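Local coordinates for putative decarboxylase involved in desferrioxamine biosynthesis (Erwinia amylovora, PDB 5O5C), which probably decarboxylates lysine with the help of pyridoxal 5'-phosphate, an early step in the biosynthesis of the siderophore desferrioxamine, at residues 112-116 against 117-121; 122-125 against 126-130; 198-201 against 202-206; 251-254 against 255-259. One frame throughout, in Å; residues are numbered along the deposited sequence.

Contact 1 of 4, residues 112-116 against 117-121; sequences CPVVL and PSLLA
V114 reaches forward to the first turn of the helix that follows it. Its CB carries two methyls. V114 CG1 passes L119 CD1 loosely, at 4.1 Å. CG2 lies anti to the backbone N and does most of the touching. V114 CG2 meets L119 CD1 at 3.5 Å and S118 CB at 3.6 Å. The V114 and L119 side chains cross at about a right angle. The same L119 CD1 also rests 3.4 Å from V115 O.

The motif is the N-terminal start of a helix: an extended loop leads into helix 116-128. V115 O takes a bond of 2.8 Å from S118 N, with the donor above the carbonyl plane. L116 O receives L120 N at 2.9 Å in a nearly straight bond, 171° at the hydrogen, an i to i+4 bond of the first turn. P117 suits this first turn, since its ring nitrogen has no hydrogen to give. P117 CD packs 3.8 Å from V115 CG2.

S118 OG is hydrogen-bonded to Q334 OE1 and to T335 N. L116 O also accepts a bond from Q40 of the second subunit, and L119 packs on W37 of that subunit.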
loop_
_atom_site.group_PDB
_atom_site.type_symbol
_atom_site.label_atom_id
_atom_site.label_comp_id
_atom_site.label_asym_id
_atom_site.label_seq_id
_atom_site.Cartn_x
_atom_site.Cartn_y
_atom_site.Cartn_z
ATOM N N CYS B 112 -16.168 -5.611 3.463
ATOM C CA CYS B 112 -16.804 -6.803 2.986
ATOM C C CYS B 112 -16.382 -8.070 3.768
ATOM O O CYS B 112 -15.252 -8.212 4.186
ATOM C CB CYS B 112 -16.554 -6.940 1.480
ATOM S SG CYS B 112 -14.800 -6.935 1.002
ATOM N N PRO B 113 -17.286 -9.047 3.891
ATOM C CA PRO B 113 -16.712 -10.369 4.174
ATOM C C PRO B 113 -15.786 -10.822 3.061
ATOM O O PRO B 113 -15.931 -10.432 1.871
ATOM C CB PRO B 113 -17.918 -11.315 4.259
ATOM C CG PRO B 113 -19.130 -10.486 4.009
ATOM C CD PRO B 113 -18.714 -9.095 3.591
ATOM N N VAL B 114 -14.878 -11.685 3.431
ATOM C CA VAL B 114 -13.877 -12.130 2.512
ATOM C C VAL B 114 -14.268 -13.542 2.095
ATOM O O VAL B 114 -15.008 -14.203 2.837
ATOM C CB VAL B 114 -12.465 -12.063 3.128
ATOM C CG1 VAL B 114 -12.424 -12.617 4.567
ATOM C CG2 VAL B 114 -11.503 -12.825 2.261
ATOM N N VAL B 115 -13.825 -13.932 0.881
ATOM C CA VAL B 115 -13.921 -15.309 0.353
ATOM C C VAL B 115 -12.625 -16.114 0.472
ATOM O O VAL B 115 -11.483 -15.547 0.391
ATOM C CB VAL B 115 -14.418 -15.358 -1.148
ATOM C CG1 VAL B 115 -15.772 -14.683 -1.287
ATOM C CG2 VAL B 115 -13.438 -14.728 -2.124
ATOM N N LEU B 116 -12.830 -17.429 0.610
ATOM C CA LEU B 116 -11.776 -18.442 0.825
ATOM C C LEU B 116 -10.600 -18.379 -0.135
ATOM O O LEU B 116 -9.444 -18.420 0.335
ATOM C CB LEU B 116 -12.351 -19.851 0.884
ATOM C CG LEU B 116 -13.159 -20.185 2.157
ATOM C CD1 LEU B 116 -13.949 -21.480 1.950
ATOM C CD2 LEU B 116 -12.298 -20.172 3.425
ATOM N N PRO B 117 -10.843 -18.224 -1.462
ATOM C CA PRO B 117 -9.673 -18.099 -2.337
ATOM C C PRO B 117 -8.786 -16.881 -2.122
ATOM O O PRO B 117 -7.648 -16.871 -2.595
ATOM C CB PRO B 117 -10.273 -18.097 -3.740
ATOM C CG PRO B 117 -11.597 -18.728 -3.598
ATOM C CD PRO B 117 -12.078 -18.289 -2.256
ATOM N N SER B 118 -9.292 -15.881 -1.397
ATOM C CA SER B 118 -8.500 -14.739 -1.004
ATOM C C SER B 118 -7.515 -15.105 0.102
ATOM O O SER B 118 -6.317 -14.694 0.051
ATOM C CB SER B 118 -9.406 -13.636 -0.524
ATOM O OG SER B 118 -8.850 -12.380 -0.728
ATOM N N LEU B 119 -7.998 -15.882 1.075
ATOM C CA LEU B 119 -7.118 -16.407 2.128
ATOM C C LEU B 119 -6.129 -17.440 1.575
ATOM O O LEU B 119 -4.965 -17.485 2.013
ATOM C CB LEU B 119 -7.886 -17.031 3.310
ATOM C CG LEU B 119 -8.842 -16.186 4.161
ATOM C CD1 LEU B 119 -10.191 -15.850 3.513
ATOM C CD2 LEU B 119 -9.066 -16.937 5.463
ATOM N N LEU B 120 -6.597 -18.272 0.651
ATOM C CA LEU B 120 -5.728 -19.188 -0.097
ATOM C C LEU B 120 -4.519 -18.413 -0.656
ATOM O O LEU B 120 -3.387 -18.803 -0.446
ATOM C CB LEU B 120 -6.482 -19.863 -1.256
ATOM C CG LEU B 120 -5.811 -21.009 -2.005
ATOM C CD1 LEU B 120 -5.636 -22.203 -1.072
ATOM C CD2 LEU B 120 -6.601 -21.455 -3.201
ATOM N N ALA B 121 -4.785 -17.289 -1.314
ATOM C CA ALA B 121 -3.719 -16.432 -1.904
ATOM C C ALA B 121 -2.783 -15.786 -0.860
ATOM O O ALA B 121 -1.576 -15.758 -1.021
ATOM C CB ALA B 121 -4.360 -15.372 -2.770
#

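Contact 2 of 4, residues 122-125 against 126-130; sequences EQIM and AAVNS
I124 and V128 sit one helical turn apart and make the apolar side-chain contact. It is loose: I124 CG2 and V128 CG2 are 4.4 Å apart. V128 CG2 stands beside its own backbone N, with CG1 anti to it (chi1 -173°). This turns V128 CG2 back to the preceding turn, 3.8 Å from I124 O.

The side chains of E122, I124 and M125 set off away from the next turn. M125 bends at its last torsion, and its methyl folds back. A126 CB is 3.4 Å from E122 O, and A127 CB is 3.4 Å from I124 O.

The backbone shows the end of helix 116-128. I124 O accepts two bonds. V128 N comes nearly in line with the carbonyl at 3.1 Å, and A127 N comes from above its plane at 2.9 Å. M125 O takes N129 N. N129 then leaves the helix with positive phi (53°).

The E122 carboxylate pairs with K387 and R382 of its own chain. Its OE1 nears E122 OE1 of the second subunit; the basic residues probably offset these like charges. N129 OD1 accepts from V336 N of the second subunit, and Q123 NE2 gives to T41 O of that subunit. I124 and M125 pack on L386 of helix 385-394, while V128 packs on Y94 of the second subunit. The helix end therefore lies between helix 385-394 and the dimer partner.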
loop_
_atom_site.group_PDB
_atom_site.type_symbol
_atom_site.label_atom_id
_atom_site.label_comp_id
_atom_site.label_asym_id
_atom_site.label_seq_id
_atom_site.Cartn_x
_atom_site.Cartn_y
_atom_site.Cartn_z
ATOM N N GLU B 122 -3.333 -15.235 0.204
ATOM C CA GLU B 122 -2.509 -14.644 1.245
ATOM C C GLU B 122 -1.559 -15.684 1.865
ATOM O O GLU B 122 -0.398 -15.373 2.184
ATOM C CB GLU B 122 -3.368 -13.985 2.336
ATOM C CG GLU B 122 -4.016 -12.688 1.895
ATOM C CD GLU B 122 -3.006 -11.539 1.790
ATOM O OE1 GLU B 122 -1.816 -11.640 2.220
ATOM O OE2 GLU B 122 -3.400 -10.523 1.235
ATOM N N GLN B 123 -2.040 -16.897 2.047
ATOM C CA GLN B 123 -1.192 -17.950 2.628
ATOM C C GLN B 123 0.062 -18.266 1.776
ATOM O O GLN B 123 1.171 -18.460 2.286
ATOM C CB GLN B 123 -1.995 -19.223 2.839
ATOM C CG GLN B 123 -1.196 -20.391 3.483
ATOM C CD GLN B 123 -2.037 -21.650 3.649
ATOM O OE1 GLN B 123 -3.200 -21.637 3.271
ATOM N NE2 GLN B 123 -1.441 -22.771 4.184
ATOM N N ILE B 124 -0.161 -18.345 0.473
ATOM C CA ILE B 124 0.910 -18.613 -0.491
ATOM C C ILE B 124 1.851 -17.406 -0.558
ATOM O O ILE B 124 3.077 -17.556 -0.465
ATOM C CB ILE B 124 0.336 -18.926 -1.884
ATOM C CG1 ILE B 124 -0.406 -20.270 -1.820
ATOM C CG2 ILE B 124 1.425 -18.905 -2.941
ATOM C CD1 ILE B 124 -1.214 -20.669 -3.026
ATOM N N MET B 125 1.247 -16.234 -0.684
ATOM C CA MET B 125 1.916 -14.955 -0.689
ATOM C C MET B 125 2.847 -14.684 0.504
ATOM O O MET B 125 3.915 -14.073 0.334
ATOM C CB MET B 125 0.896 -13.822 -0.747
ATOM C CG MET B 125 0.130 -13.702 -2.059
ATOM S SD MET B 125 -1.259 -12.543 -1.926
ATOM C CE MET B 125 -0.437 -11.092 -1.313
ATOM N N ALA B 126 2.438 -15.122 1.686
ATOM C CA ALA B 126 3.269 -15.055 2.871
ATOM C C ALA B 126 4.515 -15.943 2.762
ATOM O O ALA B 126 5.499 -15.688 3.421
ATOM C CB ALA B 126 2.467 -15.485 4.093
ATOM N N ALA B 127 4.452 -17.022 1.997
ATOM C CA ALA B 127 5.587 -17.927 1.875
ATOM C C ALA B 127 6.596 -17.462 0.824
ATOM O O ALA B 127 7.797 -17.434 1.106
ATOM C CB ALA B 127 5.112 -19.330 1.565
ATOM N N VAL B 128 6.105 -17.119 -0.382
ATOM C CA VAL B 128 6.948 -16.705 -1.479
ATOM C C VAL B 128 7.372 -15.255 -1.363
ATOM O O VAL B 128 8.493 -14.931 -1.736
ATOM C CB VAL B 128 6.304 -16.979 -2.889
ATOM C CG1 VAL B 128 7.300 -16.676 -4.001
ATOM C CG2 VAL B 128 5.823 -18.389 -2.978
ATOM N N ASN B 129 6.493 -14.375 -0.863
ATOM C CA ASN B 129 6.828 -12.954 -0.671
ATOM C C ASN B 129 7.395 -12.319 -1.977
ATOM O O ASN B 129 8.348 -11.519 -1.949
ATOM C CB ASN B 129 7.802 -12.804 0.513
ATOM C CG ASN B 129 7.954 -11.388 0.981
ATOM O OD1 ASN B 129 6.971 -10.671 1.193
ATOM N ND2 ASN B 129 9.174 -10.963 1.117
ATOM N N SER B 130 6.779 -12.627 -3.115
ATOM C CA SER B 130 7.177 -11.961 -4.367
ATOM C C SER B 130 6.923 -10.445 -4.315
ATOM O O SER B 130 5.919 -10.013 -3.811
ATOM C CB SER B 130 6.440 -12.529 -5.565
ATOM O OG SER B 130 6.875 -13.834 -5.812
#

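Contact 3 of 4, residues 198-201 against 202-206; sequences RGLP and HDAAK
L200 keeps CG beside its backbone N (chi1 -72°) and then runs straight out, bringing its branched end alongside A204. L200 CD1 is 3.9 Å from A204 CB, and L200 CB is only slightly farther. In D203, CG lies between the backbone N and the carbonyl carbon (chi1 73°). That torsion brings OD1 to the CB–CG side of the P201 ring, obliquely above its plane, although the D203 side chain sets off away from it. D203 OD1 then stands 3.9 Å from P201 CG, and the two side chains meet at a slant.

A204 closes the turn. A204 N gives a bond of 3.1 Å to P201 O that is nearly straight at the hydrogen (169°). The donor sits above the carbonyl plane. A204 CB comes 3.5 Å from the same P201 O, so the amide and the methyl both lie next to this oxygen. The i to i+3 bond closes a type I beta turn, with H202 and D203 at its corners, that leads into the short 3-10 segment 204-206. The next step of that kind is K206 N to D203 O at 3.2 Å. This connection joins helix 195-198 to strand 207-212 of the large mixed sheet.

H202 points its ring outward, and P201 C lies at the ring edge, near its plane. P201 packs on C186 of helix 170-189, and L200 on R182 of the same helix. L200 also meets L200 of the second subunit.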
loop_
_atom_site.group_PDB
_atom_site.type_symbol
_atom_site.label_atom_id
_atom_site.label_comp_id
_atom_site.label_asym_id
_atom_site.label_seq_id
_atom_site.Cartn_x
_atom_site.Cartn_y
_atom_site.Cartn_z
ATOM N N ARG B 198 9.936 19.757 -14.512
ATOM C CA ARG B 198 10.046 21.194 -14.294
ATOM C C ARG B 198 9.111 21.713 -13.238
ATOM O O ARG B 198 9.146 22.895 -12.852
ATOM C CB ARG B 198 9.851 21.888 -15.635
ATOM C CG ARG B 198 11.077 21.713 -16.555
ATOM C CD ARG B 198 10.960 22.559 -17.811
ATOM N NE ARG B 198 10.879 23.976 -17.445
ATOM C CZ ARG B 198 10.494 24.966 -18.252
ATOM N NH1 ARG B 198 10.161 24.741 -19.522
ATOM N NH2 ARG B 198 10.453 26.208 -17.780
ATOM N N GLY B 199 8.307 20.809 -12.693
ATOM C CA GLY B 199 7.214 21.208 -11.856
ATOM C C GLY B 199 6.206 21.977 -12.668
ATOM O O GLY B 199 6.212 21.899 -13.899
ATOM N N LEU B 200 5.397 22.755 -11.945
ATOM C CA LEU B 200 4.125 23.259 -12.405
ATOM C C LEU B 200 4.304 24.520 -13.207
ATOM O O LEU B 200 5.056 25.411 -12.785
ATOM C CB LEU B 200 3.213 23.599 -11.236
ATOM C CG LEU B 200 2.508 22.623 -10.298
ATOM C CD1 LEU B 200 1.761 23.473 -9.319
ATOM C CD2 LEU B 200 1.568 21.636 -10.989
ATOM N N PRO B 201 3.591 24.621 -14.355
ATOM C CA PRO B 201 3.729 25.796 -15.180
ATOM C C PRO B 201 2.965 26.975 -14.588
ATOM O O PRO B 201 2.122 26.829 -13.649
ATOM C CB PRO B 201 3.100 25.356 -16.501
ATOM C CG PRO B 201 1.971 24.495 -16.058
ATOM C CD PRO B 201 2.532 23.742 -14.870
ATOM N N HIS B 202 3.246 28.139 -15.156
ATOM C CA HIS B 202 2.767 29.396 -14.613
ATOM C C HIS B 202 1.276 29.362 -14.341
ATOM O O HIS B 202 0.849 29.754 -13.252
ATOM C CB HIS B 202 3.190 30.570 -15.524
ATOM C CG HIS B 202 4.605 31.042 -15.282
ATOM N ND1 HIS B 202 5.028 32.328 -15.564
ATOM C CD2 HIS B 202 5.678 30.407 -14.753
ATOM C CE1 HIS B 202 6.304 32.453 -15.243
ATOM N NE2 HIS B 202 6.720 31.303 -14.744
ATOM N N ASP B 203 0.490 28.839 -15.291
ATOM C CA ASP B 203 -0.953 28.898 -15.180
ATOM C C ASP B 203 -1.662 27.731 -14.425
ATOM O O ASP B 203 -2.872 27.651 -14.504
ATOM C CB ASP B 203 -1.587 29.134 -16.574
ATOM C CG ASP B 203 -1.536 27.914 -17.469
ATOM O OD1 ASP B 203 -0.601 27.090 -17.314
ATOM O OD2 ASP B 203 -2.421 27.787 -18.347
ATOM N N ALA B 204 -0.938 26.899 -13.670
ATOM C CA ALA B 204 -1.524 25.823 -12.822
ATOM C C ALA B 204 -2.510 26.276 -11.743
ATOM O O ALA B 204 -3.535 25.622 -11.451
ATOM C CB ALA B 204 -0.419 24.973 -12.196
ATOM N N ALA B 205 -2.250 27.413 -11.136
ATOM C CA ALA B 205 -3.180 27.884 -10.136
ATOM C C ALA B 205 -4.602 28.070 -10.700
ATOM O O ALA B 205 -5.545 28.154 -9.943
ATOM C CB ALA B 205 -2.675 29.146 -9.479
ATOM N N LYS B 206 -4.770 28.109 -12.022
ATOM C CA LYS B 206 -6.111 28.307 -12.583
ATOM C C LYS B 206 -6.868 27.005 -12.795
ATOM O O LYS B 206 -8.082 27.040 -12.930
ATOM C CB LYS B 206 -6.030 29.086 -13.880
ATOM C CG LYS B 206 -5.350 30.445 -13.774
ATOM C CD LYS B 206 -5.109 30.999 -15.177
ATOM C CE LYS B 206 -4.971 32.508 -15.222
ATOM N NZ LYS B 206 -4.740 32.947 -16.638
#

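Contact 4 of 4, residues 251-254 against 255-259; sequences QEVQ and RCLQQ
R255 carries a flat guanidinium that comes obliquely past the amide of Q251. Q251 NE2 and R255 NH2 are 4.2 Å apart, too far for a hydrogen bond, and both are donors. The E252 carboxylate is also in the neighbourhood: E252 OE2 is 4.8 Å from R255 NH1, not in contact, though the opposite charges may attract weakly. The R255 chain is extended from CG to NE. Its aliphatic part runs close by a carbonyl, with R255 CB 3.5 Å from Q251 O. The Q254 and Q258 chains are both bent at chi2. Q258 CG approaches Q254 O to 3.1 Å.

Q251 to L257 lie on the last turns of helix 246-258. This helix links the parallel strands 233-236 and 262-269 in a beta-alpha-beta crossover. Regular i to i+4 bonds run from R255 N to Q251 O, from C256 N to E252 O and from L257 N to V253 O. The first is the straightest, 164° at the hydrogen. The fourth, Q258 N to Q254 O, is weak.

The buried face is made by V253 and C256, with L257 at its edge. C256 CB sits 3.1 Å from E252 O. V253 CG1 meets L257 CD1 loosely, at 4.4 Å. This face lies against the large mixed sheet: C256 and V253 pack on F210 of strand 207-212, and V253 and L257 touch P263 of strand 262-269. Q251, R255 and Q258 are exposed.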
loop_
_atom_site.group_PDB
_atom_site.type_symbol
_atom_site.label_atom_id
_atom_site.label_comp_id
_atom_site.label_asym_id
_atom_site.label_seq_id
_atom_site.Cartn_x
_atom_site.Cartn_y
_atom_site.Cartn_z
ATOM N N GLN B 251 -23.143 24.491 -15.607
ATOM C CA GLN B 251 -23.086 25.790 -14.908
ATOM C C GLN B 251 -21.750 26.055 -14.216
ATOM O O GLN B 251 -21.205 27.173 -14.256
ATOM C CB GLN B 251 -24.239 25.893 -13.891
ATOM C CG GLN B 251 -25.594 26.047 -14.560
ATOM C CD GLN B 251 -25.741 27.395 -15.261
ATOM O OE1 GLN B 251 -25.515 27.516 -16.470
ATOM N NE2 GLN B 251 -26.081 28.413 -14.496
ATOM N N GLU B 252 -21.211 25.036 -13.566
ATOM C CA GLU B 252 -19.890 25.207 -12.909
ATOM C C GLU B 252 -18.760 25.408 -13.874
ATOM O O GLU B 252 -17.885 26.215 -13.627
ATOM C CB GLU B 252 -19.563 24.057 -11.969
ATOM C CG GLU B 252 -19.656 24.443 -10.508
ATOM C CD GLU B 252 -21.045 24.421 -9.976
ATOM O OE1 GLU B 252 -21.908 23.851 -10.680
ATOM O OE2 GLU B 252 -21.257 24.925 -8.846
ATOM N N VAL B 253 -18.760 24.653 -14.965
ATOM C CA VAL B 253 -17.726 24.770 -15.972
ATOM C C VAL B 253 -17.743 26.166 -16.614
ATOM O O VAL B 253 -16.673 26.737 -16.849
ATOM C CB VAL B 253 -17.849 23.661 -17.036
ATOM C CG1 VAL B 253 -16.964 23.945 -18.238
ATOM C CG2 VAL B 253 -17.491 22.303 -16.435
ATOM N N GLN B 254 -18.954 26.690 -16.870
ATOM C CA GLN B 254 -19.173 28.006 -17.485
ATOM C C GLN B 254 -18.850 29.171 -16.532
ATOM O O GLN B 254 -18.286 30.190 -16.973
ATOM C CB GLN B 254 -20.637 28.172 -17.941
ATOM C CG GLN B 254 -21.186 27.149 -18.926
ATOM C CD GLN B 254 -20.331 26.975 -20.158
ATOM O OE1 GLN B 254 -20.043 27.941 -20.861
ATOM N NE2 GLN B 254 -19.920 25.733 -20.430
ATOM N N ARG B 255 -19.222 29.050 -15.254
ATOM C CA ARG B 255 -18.804 30.051 -14.243
ATOM C C ARG B 255 -17.300 30.073 -14.103
ATOM O O ARG B 255 -16.694 31.122 -13.923
ATOM C CB ARG B 255 -19.401 29.790 -12.863
ATOM C CG ARG B 255 -20.688 30.541 -12.601
ATOM C CD ARG B 255 -21.420 29.989 -11.381
ATOM N NE ARG B 255 -22.874 30.147 -11.475
ATOM C CZ ARG B 255 -23.747 29.767 -10.537
ATOM N NH1 ARG B 255 -23.339 29.198 -9.399
ATOM N NH2 ARG B 255 -25.045 29.969 -10.734
ATOM N N CYS B 256 -16.711 28.882 -14.155
ATOM C CA CYS B 256 -15.273 28.740 -14.102
ATOM C C CYS B 256 -14.630 29.419 -15.328
ATOM O O CYS B 256 -13.642 30.163 -15.194
ATOM C CB CYS B 256 -14.936 27.248 -13.951
ATOM S SG CYS B 256 -13.266 26.740 -14.318
ATOM N N LEU B 257 -15.222 29.237 -16.505
ATOM C CA LEU B 257 -14.682 29.878 -17.725
ATOM C C LEU B 257 -14.854 31.416 -17.755
ATOM O O LEU B 257 -14.096 32.099 -18.460
ATOM C CB LEU B 257 -15.275 29.273 -19.000
ATOM C CG LEU B 257 -14.842 27.870 -19.491
ATOM C CD1 LEU B 257 -15.762 27.449 -20.624
ATOM C CD2 LEU B 257 -13.372 27.778 -19.924
ATOM N N GLN B 258 -15.826 31.944 -17.007
ATOM C CA GLN B 258 -16.042 33.393 -16.918
ATOM C C GLN B 258 -15.174 34.033 -15.824
ATOM O O GLN B 258 -15.084 35.237 -15.740
ATOM C CB GLN B 258 -17.526 33.723 -16.685
ATOM C CG GLN B 258 -18.493 33.172 -17.742
ATOM C CD GLN B 258 -18.730 34.073 -18.951
ATOM O OE1 GLN B 258 -18.757 33.598 -20.093
ATOM N NE2 GLN B 258 -18.944 35.368 -18.708
ATOM N N GLN B 259 -14.552 33.230 -14.969
ATOM C CA GLN B 259 -13.579 33.745 -14.011
ATOM C C GLN B 259 -12.138 33.743 -14.602
ATOM O O GLN B 259 -11.199 34.173 -13.947
ATOM C CB GLN B 259 -13.689 32.935 -12.707
ATOM C CG GLN B 259 -15.019 33.140 -11.995
ATOM C CD GLN B 259 -15.376 32.098 -10.916
ATOM O OE1 GLN B 259 -14.837 30.981 -10.861
ATOM N NE2 GLN B 259 -16.320 32.467 -10.060
#

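Contacts 1 and 2 are consecutive parts of helix 116-128, with centres about 14 Å apart; one lies at its start and the other toward its end. Both touch the second subunit. Both also lie near the cofactor site. The side chain of S118 is about 8 Å from that of H329, which binds pyridoxal 5'-phosphate, and the side chain of N129 is about 11 Å from a bound cofactor. Contacts 3 and 4 lie far from the cofactor site. Their centres are about 20 Å apart and their nearest atoms about 5 Å, without touching. Contact 1 is about 45 Å from contact 3 and about 47 Å from contact 4, centre to centre, on the opposite side of the chain's centre.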